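Local coordinates for positive phenol-degradative gene regulator (PDB 5FRY), which senses phenolic compounds through its N-terminal domain, the part present here, and as a whole protein activates transcription of phenol-degradation genes, probably using ATP, at residues 51-64 and 139-152. Sequence-based numbering, arbitrary orientation.
Sequences RKELVDTLGMERAR and HRQMFGVAQAPVCW. With ZN (zinc ion), chain C.
The side chain of R51 leaves helix 44-58 with CG trans to the backbone N (chi1 172°) and then bends at chi3 (-73°), which lays its guanidinium flat on the indole of W152. The planes lie 10° apart and the centres 4.2 Å, but CZ sits off-centre on the six-membered ring, so this is an offset cation-pi stack. On the opposite face R64 supplies a CH-pi contact, its CB 3.8 Å from the centroid of the same ring and nearly on the normal. SD of M60 lies in the indole plane at its edge, 3.6 Å from CH2 of W152, a Met-aromatic contact. With A63 completing the hole, W152 is a knob set between helices 44-58 and 60-84. The indole is fixed by its own NE1, which donates to O of P149 at 3.1 Å. NH1 of R51 donates two weak hydrogen bonds, to O of V150 in the guanidinium plane and to ND1 of H139, while its NH2 forms a salt bridge with E135. Residues 51-64, in the activator-of-aromatic-catabolism range, here meet the V4R range beside the zinc site: C151 binds zinc through SG at 2.2 Å, with E174, C177 and C185. The aliphatic part of R51 also serves F143, with CG in plane at the ring edge; one turn on, CG2 of V55 lies 3.6 Å from CZ of F143, and CE of M142 packs against CD of K52.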
ATOM      1  N   ARG A  51       1.243   3.611 -10.346  1.00 35.35           N
ATOM      2  CA  ARG A  51       2.589   3.679 -10.923  1.00 37.84           C
ATOM      3  C   ARG A  51       2.543   4.053 -12.395  1.00 42.10           C
ATOM      4  O   ARG A  51       3.352   4.846 -12.877  1.00 39.80           O
ATOM      5  CB  ARG A  51       3.326   2.350 -10.786  1.00 37.56           C
ATOM      6  CG  ARG A  51       4.640   2.354 -11.565  1.00 40.02           C
ATOM      7  CD  ARG A  51       5.344   1.025 -11.531  1.00 40.70           C
ATOM      8  NE  ARG A  51       5.921   0.797 -10.220  1.00 49.71           N
ATOM      9  CZ  ARG A  51       7.186   0.481  -9.991  1.00 39.20           C
ATOM     10  NH1 ARG A  51       8.058   0.335 -10.992  1.00 38.61           N
ATOM     11  NH2 ARG A  51       7.576   0.300  -8.740  1.00 38.73           N
ATOM     12  N   LYS A  52       1.597   3.442 -13.100  1.00 42.45           N
ATOM     13  CA  LYS A  52       1.381   3.708 -14.509  1.00 43.42           C
ATOM     14  C   LYS A  52       1.009   5.160 -14.773  1.00 44.02           C
ATOM     15  O   LYS A  52       1.558   5.795 -15.674  1.00 46.75           O
ATOM     16  CB  LYS A  52       0.290   2.796 -15.047  1.00 44.28           C
ATOM     17  CG  LYS A  52      -0.025   3.069 -16.497  1.00 45.49           C
ATOM     18  CD  LYS A  52      -0.086   1.784 -17.281  1.00 48.05           C
ATOM     19  CE  LYS A  52      -0.440   2.053 -18.730  1.00 51.12           C
ATOM     20  NZ  LYS A  52      -1.153   0.875 -19.312  1.00 47.34           N
ATOM     21  N   GLU A  53       0.074   5.690 -13.987  1.00 45.15           N
ATOM     22  CA  GLU A  53      -0.316   7.088 -14.116  1.00 39.44           C
ATOM     23  C   GLU A  53       0.820   8.046 -13.773  1.00 44.96           C
ATOM     24  O   GLU A  53       0.971   9.082 -14.419  1.00 47.84           O
ATOM     25  CB  GLU A  53      -1.531   7.392 -13.232  1.00 31.55           C
ATOM     26  CG  GLU A  53      -2.815   6.694 -13.677  1.00 40.33           C
ATOM     27  CD  GLU A  53      -4.061   7.443 -13.244  1.00 39.47           C
ATOM     28  OE1 GLU A  53      -4.120   8.675 -13.458  1.00 42.46           O
ATOM     29  OE2 GLU A  53      -4.983   6.809 -12.680  1.00 42.33           O
ATOM     30  N   LEU A  54       1.616   7.713 -12.759  1.00 44.52           N
ATOM     31  CA  LEU A  54       2.727   8.578 -12.385  1.00 44.31           C
ATOM     32  C   LEU A  54       3.822   8.589 -13.449  1.00 47.29           C
ATOM     33  O   LEU A  54       4.438   9.624 -13.687  1.00 46.88           O
ATOM     34  CB  LEU A  54       3.317   8.167 -11.032  1.00 45.57           C
ATOM     35  CG  LEU A  54       2.452   8.502  -9.822  1.00 39.32           C
ATOM     36  CD1 LEU A  54       3.208   8.204  -8.557  1.00 37.39           C
ATOM     37  CD2 LEU A  54       1.986   9.955  -9.841  1.00 40.85           C
ATOM     38  N   VAL A  55       4.068   7.452 -14.089  1.00 45.19           N
ATOM     39  CA  VAL A  55       5.085   7.404 -15.136  1.00 49.47           C
ATOM     40  C   VAL A  55       4.592   8.175 -16.351  1.00 49.93           C
ATOM     41  O   VAL A  55       5.203   9.160 -16.771  1.00 49.08           O
ATOM     42  CB  VAL A  55       5.435   5.958 -15.547  1.00 45.76           C
ATOM     43  CG1 VAL A  55       6.341   5.956 -16.772  1.00 47.66           C
ATOM     44  CG2 VAL A  55       6.087   5.212 -14.384  1.00 46.62           C
ATOM     45  N   ASP A  56       3.460   7.720 -16.884  1.00 48.53           N
ATOM     46  CA  ASP A  56       2.790   8.337 -18.026  1.00 52.78           C
ATOM     47  C   ASP A  56       2.668   9.858 -17.949  1.00 54.30           C
ATOM     48  O   ASP A  56       2.723  10.533 -18.979  1.00 55.22           O
ATOM     49  CB  ASP A  56       1.390   7.731 -18.198  1.00 45.05           C
ATOM     50  CG  ASP A  56       1.427   6.312 -18.743  1.00 54.78           C
ATOM     51  OD1 ASP A  56       2.410   5.964 -19.435  1.00 53.42           O
ATOM     52  OD2 ASP A  56       0.469   5.543 -18.487  1.00 55.93           O
ATOM     53  N   THR A  57       2.495  10.415 -16.753  1.00 52.46           N
ATOM     54  CA  THR A  57       2.339  11.869 -16.669  1.00 45.38           C
ATOM     55  C   THR A  57       3.552  12.591 -16.080  1.00 52.24           C
ATOM     56  O   THR A  57       3.776  13.768 -16.375  1.00 50.79           O
ATOM     57  CB  THR A  57       1.095  12.267 -15.847  1.00 50.40           C
ATOM     58  OG1 THR A  57      -0.087  11.751 -16.463  1.00 47.56           O
ATOM     59  CG2 THR A  57       0.993  13.780 -15.706  1.00 47.98           C
ATOM     60  N   LEU A  58       4.333  11.906 -15.250  1.00 48.50           N
ATOM     61  CA  LEU A  58       5.501  12.538 -14.640  1.00 50.72           C
ATOM     62  C   LEU A  58       6.803  12.055 -15.276  1.00 51.67           C
ATOM     63  O   LEU A  58       7.841  12.696 -15.132  1.00 57.16           O
ATOM     64  CB  LEU A  58       5.548  12.275 -13.131  1.00 53.89           C
ATOM     65  CG  LEU A  58       4.314  12.521 -12.255  1.00 51.94           C
ATOM     66  CD1 LEU A  58       4.540  11.984 -10.842  1.00 46.40           C
ATOM     67  CD2 LEU A  58       3.943  13.990 -12.209  1.00 51.61           C
ATOM     68  N   GLY A  59       6.749  10.911 -15.953  1.00 49.41           N
ATOM     69  CA  GLY A  59       7.936  10.327 -16.553  1.00 48.87           C
ATOM     70  C   GLY A  59       8.597   9.309 -15.649  1.00 50.67           C
ATOM     71  O   GLY A  59       8.482   9.393 -14.430  1.00 51.36           O
ATOM     72  N   MET A  60       9.303   8.359 -16.253  1.00 51.52           N
ATOM     73  CA  MET A  60       9.924   7.247 -15.539  1.00 51.29           C
ATOM     74  C   MET A  60      10.779   7.687 -14.349  1.00 53.72           C
ATOM     75  O   MET A  60      10.624   7.176 -13.237  1.00 51.24           O
ATOM     76  CB  MET A  60      10.781   6.430 -16.508  1.00 50.37           C
ATOM     77  CG  MET A  60      11.210   5.072 -15.984  1.00 50.17           C
ATOM     78  SD  MET A  60       9.871   3.864 -16.030  1.00 59.12           S
ATOM     79  CE  MET A  60      10.084   3.173 -17.674  1.00 52.67           C
ATOM     80  N   GLU A  61      11.680   8.635 -14.586  1.00 53.98           N
ATOM     81  CA  GLU A  61      12.643   9.045 -13.568  1.00 52.33           C
ATOM     82  C   GLU A  61      12.019   9.722 -12.354  1.00 51.07           C
ATOM     83  O   GLU A  61      12.447   9.486 -11.223  1.00 48.62           O
ATOM     84  CB  GLU A  61      13.694   9.968 -14.189  1.00 55.66           C
ATOM     85  CG  GLU A  61      14.714   9.215 -15.006  1.00 54.20           C
ATOM     86  CD  GLU A  61      15.211   7.972 -14.280  1.00 58.36           C
ATOM     87  OE1 GLU A  61      16.019   8.112 -13.333  1.00 57.46           O
ATOM     88  OE2 GLU A  61      14.773   6.859 -14.647  1.00 55.34           O
ATOM     89  N   ARG A  62      11.017  10.563 -12.577  1.00 52.63           N
ATOM     90  CA  ARG A  62      10.393  11.281 -11.472  1.00 50.00           C
ATOM     91  C   ARG A  62       9.473  10.352 -10.677  1.00 49.47           C
ATOM     92  O   ARG A  62       9.398  10.443  -9.447  1.00 46.62           O
ATOM     93  CB  ARG A  62       9.618  12.494 -11.985  1.00 52.07           C
ATOM     94  CG  ARG A  62       9.345  13.526 -10.907  1.00 58.42           C
ATOM     95  CD  ARG A  62       9.032  14.888 -11.495  1.00 56.34           C
ATOM     96  NE  ARG A  62       7.615  15.045 -11.818  1.00 61.08           N
ATOM     97  CZ  ARG A  62       6.994  16.221 -11.880  1.00 60.73           C
ATOM     98  NH1 ARG A  62       7.667  17.341 -11.639  1.00 59.62           N
ATOM     99  NH2 ARG A  62       5.700  16.278 -12.179  1.00 63.07           N
ATOM    100  N   ALA A  63       8.775   9.464 -11.386  1.00 48.33           N
ATOM    101  CA  ALA A  63       7.976   8.425 -10.748  1.00 42.98           C
ATOM    102  C   ALA A  63       8.864   7.582  -9.845  1.00 44.10           C
ATOM    103  O   ALA A  63       8.500   7.278  -8.710  1.00 37.91           O
ATOM    104  CB  ALA A  63       7.283   7.540 -11.790  1.00 43.12           C
ATOM    105  N   ARG A  64      10.035   7.223 -10.372  1.00 43.62           N
ATOM    106  CA  ARG A  64      11.027   6.415  -9.676  1.00 42.52           C
ATOM    107  C   ARG A  64      11.447   7.040  -8.345  1.00 37.24           C
ATOM    108  O   ARG A  64      11.533   6.343  -7.328  1.00 38.83           O
ATOM    109  CB  ARG A  64      12.251   6.211 -10.588  1.00 42.65           C
ATOM    110  CG  ARG A  64      13.516   5.682  -9.920  1.00 45.04           C
ATOM    111  CD  ARG A  64      14.623   5.500 -10.979  1.00 48.39           C
ATOM    112  NE  ARG A  64      15.964   5.498 -10.410  1.00 53.67           N
ATOM    113  CZ  ARG A  64      16.679   4.400 -10.187  1.00 54.15           C
ATOM    114  NH1 ARG A  64      16.174   3.207 -10.490  1.00 53.12           N
ATOM    115  NH2 ARG A  64      17.895   4.494  -9.662  1.00 52.01           N
ATOM    116  N   HIS A 139       5.454  -4.099 -12.417  1.00 38.02           N
ATOM    117  CA  HIS A 139       5.979  -3.308 -13.516  1.00 39.93           C
ATOM    118  C   HIS A 139       5.822  -4.052 -14.834  1.00 43.34           C
ATOM    119  O   HIS A 139       5.391  -3.480 -15.837  1.00 42.42           O
ATOM    120  CB  HIS A 139       7.452  -2.979 -13.318  1.00 41.23           C
ATOM    121  CG  HIS A 139       7.999  -2.087 -14.384  1.00 41.80           C
ATOM    122  ND1 HIS A 139       7.906  -0.714 -14.315  1.00 43.75           N
ATOM    123  CD2 HIS A 139       8.596  -2.366 -15.564  1.00 43.99           C
ATOM    124  CE1 HIS A 139       8.453  -0.183 -15.393  1.00 43.33           C
ATOM    125  NE2 HIS A 139       8.873  -1.165 -16.171  1.00 43.52           N
ATOM    126  N   ARG A 140       6.208  -5.325 -14.821  1.00 43.20           N
ATOM    127  CA  ARG A 140       6.227  -6.134 -16.032  1.00 44.77           C
ATOM    128  C   ARG A 140       4.836  -6.234 -16.639  1.00 49.77           C
ATOM    129  O   ARG A 140       4.678  -6.309 -17.861  1.00 46.57           O
ATOM    130  CB  ARG A 140       6.769  -7.535 -15.739  1.00 46.16           C
ATOM    131  CG  ARG A 140       8.066  -7.858 -16.465  1.00 54.02           C
ATOM    132  CD  ARG A 140       8.301  -9.354 -16.523  1.00 56.76           C
ATOM    133  NE  ARG A 140       7.185 -10.032 -17.177  1.00 64.51           N
ATOM    134  CZ  ARG A 140       7.108 -10.254 -18.487  1.00 68.45           C
ATOM    135  NH1 ARG A 140       8.086  -9.852 -19.289  1.00 63.38           N
ATOM    136  NH2 ARG A 140       6.056 -10.881 -18.997  1.00 63.31           N
ATOM    137  N   GLN A 141       3.828  -6.232 -15.774  1.00 48.21           N
ATOM    138  CA  GLN A 141       2.447  -6.331 -16.220  1.00 50.06           C
ATOM    139  C   GLN A 141       1.882  -4.978 -16.645  1.00 46.95           C
ATOM    140  O   GLN A 141       0.937  -4.919 -17.425  1.00 47.44           O
ATOM    141  CB  GLN A 141       1.587  -6.947 -15.124  1.00 48.64           C
ATOM    142  CG  GLN A 141       1.939  -8.402 -14.848  1.00 60.33           C
ATOM    143  CD  GLN A 141       0.940  -9.084 -13.933  1.00 71.86           C
ATOM    144  OE1 GLN A 141       0.563  -8.539 -12.892  1.00 72.78           O
ATOM    145  NE2 GLN A 141       0.501 -10.283 -14.319  1.00 74.49           N
ATOM    146  N   MET A 142       2.478  -3.892 -16.165  1.00 46.28           N
ATOM    147  CA  MET A 142       2.015  -2.556 -16.529  1.00 44.32           C
ATOM    148  C   MET A 142       2.737  -1.958 -17.742  1.00 48.22           C
ATOM    149  O   MET A 142       2.152  -1.152 -18.471  1.00 52.77           O
ATOM    150  CB  MET A 142       2.155  -1.592 -15.345  1.00 46.61           C
ATOM    151  CG  MET A 142       1.353  -1.967 -14.098  1.00 43.38           C
ATOM    152  SD  MET A 142      -0.415  -2.197 -14.380  1.00 48.92           S
ATOM    153  CE  MET A 142      -0.956  -0.535 -14.800  1.00 38.81           C
ATOM    154  N   PHE A 143       3.993  -2.348 -17.958  1.00 40.01           N
ATOM    155  CA  PHE A 143       4.857  -1.702 -18.949  1.00 44.50           C
ATOM    156  C   PHE A 143       5.596  -2.694 -19.847  1.00 42.52           C
ATOM    157  O   PHE A 143       6.279  -2.291 -20.785  1.00 51.08           O
ATOM    158  CB  PHE A 143       5.919  -0.817 -18.264  1.00 45.54           C
ATOM    159  CG  PHE A 143       5.362   0.335 -17.461  1.00 45.82           C
ATOM    160  CD1 PHE A 143       4.929   1.498 -18.087  1.00 45.60           C
ATOM    161  CD2 PHE A 143       5.307   0.267 -16.072  1.00 46.50           C
ATOM    162  CE1 PHE A 143       4.431   2.567 -17.343  1.00 46.35           C
ATOM    163  CE2 PHE A 143       4.807   1.319 -15.326  1.00 45.40           C
ATOM    164  CZ  PHE A 143       4.370   2.475 -15.958  1.00 49.10           C
ATOM    165  N   GLY A 144       5.492  -3.982 -19.543  1.00 44.58           N
ATOM    166  CA  GLY A 144       6.322  -4.971 -20.206  1.00 43.78           C
ATOM    167  C   GLY A 144       7.702  -4.996 -19.576  1.00 48.60           C
ATOM    168  O   GLY A 144       7.935  -4.327 -18.570  1.00 49.19           O
ATOM    169  N   VAL A 145       8.614  -5.770 -20.155  1.00 47.26           N
ATOM    170  CA  VAL A 145       9.992  -5.823 -19.669  1.00 51.30           C
ATOM    171  C   VAL A 145      10.640  -4.439 -19.763  1.00 49.60           C
ATOM    172  O   VAL A 145      10.408  -3.702 -20.720  1.00 50.14           O
ATOM    173  CB  VAL A 145      10.838  -6.858 -20.461  1.00 49.68           C
ATOM    174  CG1 VAL A 145      12.294  -6.833 -20.006  1.00 51.60           C
ATOM    175  CG2 VAL A 145      10.260  -8.254 -20.312  1.00 52.29           C
ATOM    176  N   ALA A 146      11.448  -4.083 -18.764  1.00 52.57           N
ATOM    177  CA  ALA A 146      12.064  -2.756 -18.708  1.00 49.21           C
ATOM    178  C   ALA A 146      13.549  -2.779 -19.073  1.00 49.82           C
ATOM    179  O   ALA A 146      14.228  -3.790 -18.907  1.00 50.27           O
ATOM    180  CB  ALA A 146      11.876  -2.142 -17.317  1.00 48.91           C
ATOM    181  N   GLN A 147      14.055  -1.649 -19.556  1.00 51.40           N
ATOM    182  CA  GLN A 147      15.440  -1.582 -20.007  1.00 52.40           C
ATOM    183  C   GLN A 147      16.380  -1.102 -18.882  1.00 51.94           C
ATOM    184  O   GLN A 147      17.546  -0.787 -19.128  1.00 55.26           O
ATOM    185  CB  GLN A 147      15.547  -0.687 -21.256  1.00 57.94           C
ATOM    186  CG  GLN A 147      15.745  -1.453 -22.603  1.00 52.24           C
ATOM    187  CD  GLN A 147      14.503  -2.233 -23.103  1.00 53.08           C
ATOM    188  OE1 GLN A 147      13.400  -1.688 -23.200  1.00 56.79           O
ATOM    189  NE2 GLN A 147      14.700  -3.509 -23.445  1.00 49.63           N
ATOM    190  N   ALA A 148      15.860  -1.051 -17.650  1.00 51.12           N
ATOM    191  CA  ALA A 148      16.677  -0.919 -16.430  1.00 48.06           C
ATOM    192  C   ALA A 148      15.873  -1.306 -15.181  1.00 47.18           C
ATOM    193  O   ALA A 148      14.639  -1.203 -15.180  1.00 39.18           O
ATOM    194  CB  ALA A 148      17.224   0.498 -16.285  1.00 40.21           C
ATOM    195  N   PRO A 149      16.576  -1.762 -14.120  1.00 41.95           N
ATOM    196  CA  PRO A 149      16.033  -2.160 -12.808  1.00 39.24           C
ATOM    197  C   PRO A 149      14.851  -1.314 -12.338  1.00 37.71           C
ATOM    198  O   PRO A 149      14.890  -0.076 -12.355  1.00 38.68           O
ATOM    199  CB  PRO A 149      17.229  -1.988 -11.866  1.00 36.75           C
ATOM    200  CG  PRO A 149      18.373  -1.419 -12.750  1.00 39.58           C
ATOM    201  CD  PRO A 149      18.041  -1.843 -14.120  1.00 41.79           C
ATOM    202  N   VAL A 150      13.808  -2.016 -11.907  1.00 31.30           N
ATOM    203  CA  VAL A 150      12.507  -1.413 -11.651  1.00 37.71           C
ATOM    204  C   VAL A 150      11.987  -1.580 -10.213  1.00 34.48           C
ATOM    205  O   VAL A 150      10.957  -1.007  -9.873  1.00 35.41           O
ATOM    206  CB  VAL A 150      11.425  -2.007 -12.612  1.00 37.20           C
ATOM    207  CG1 VAL A 150      11.756  -1.690 -14.058  1.00 41.78           C
ATOM    208  CG2 VAL A 150      11.313  -3.498 -12.416  1.00 38.94           C
ATOM    209  N   CYS A 151      12.660  -2.363  -9.371  1.00 36.69           N
ATOM    210  CA  CYS A 151      12.167  -2.533  -7.991  1.00 34.17           C
ATOM    211  C   CYS A 151      12.532  -1.347  -7.076  1.00 32.19           C
ATOM    212  O   CYS A 151      13.214  -1.503  -6.067  1.00 29.85           O
ATOM    213  CB  CYS A 151      12.673  -3.857  -7.414  1.00 25.57           C
ATOM    214  SG  CYS A 151      12.086  -5.260  -8.398  1.00 29.04           S
ATOM    215  N   TRP A 152      12.003  -0.176  -7.431  1.00 32.11           N
ATOM    216  CA  TRP A 152      12.290   1.108  -6.812  1.00 27.53           C
ATOM    217  C   TRP A 152      11.976   1.244  -5.313  1.00 31.69           C
ATOM    218  O   TRP A 152      12.849   1.666  -4.534  1.00 30.18           O
ATOM    219  CB  TRP A 152      11.538   2.212  -7.572  1.00 32.28           C
ATOM    220  CG  TRP A 152      11.796   2.189  -9.055  1.00 41.50           C
ATOM    221  CD1 TRP A 152      12.915   1.715  -9.690  1.00 38.71           C
ATOM    222  CD2 TRP A 152      10.907   2.638 -10.088  1.00 37.26           C
ATOM    223  NE1 TRP A 152      12.781   1.859 -11.052  1.00 41.51           N
ATOM    224  CE2 TRP A 152      11.558   2.418 -11.322  1.00 41.01           C
ATOM    225  CE3 TRP A 152       9.629   3.207 -10.091  1.00 40.88           C
ATOM    226  CZ2 TRP A 152      10.967   2.749 -12.543  1.00 36.91           C
ATOM    227  CZ3 TRP A 152       9.047   3.533 -11.307  1.00 40.55           C
ATOM    228  CH2 TRP A 152       9.716   3.306 -12.512  1.00 42.67           C
TER
HETATM  229 ZN    ZN C1208      13.957  -6.074  -9.234  1.00 37.96          ZN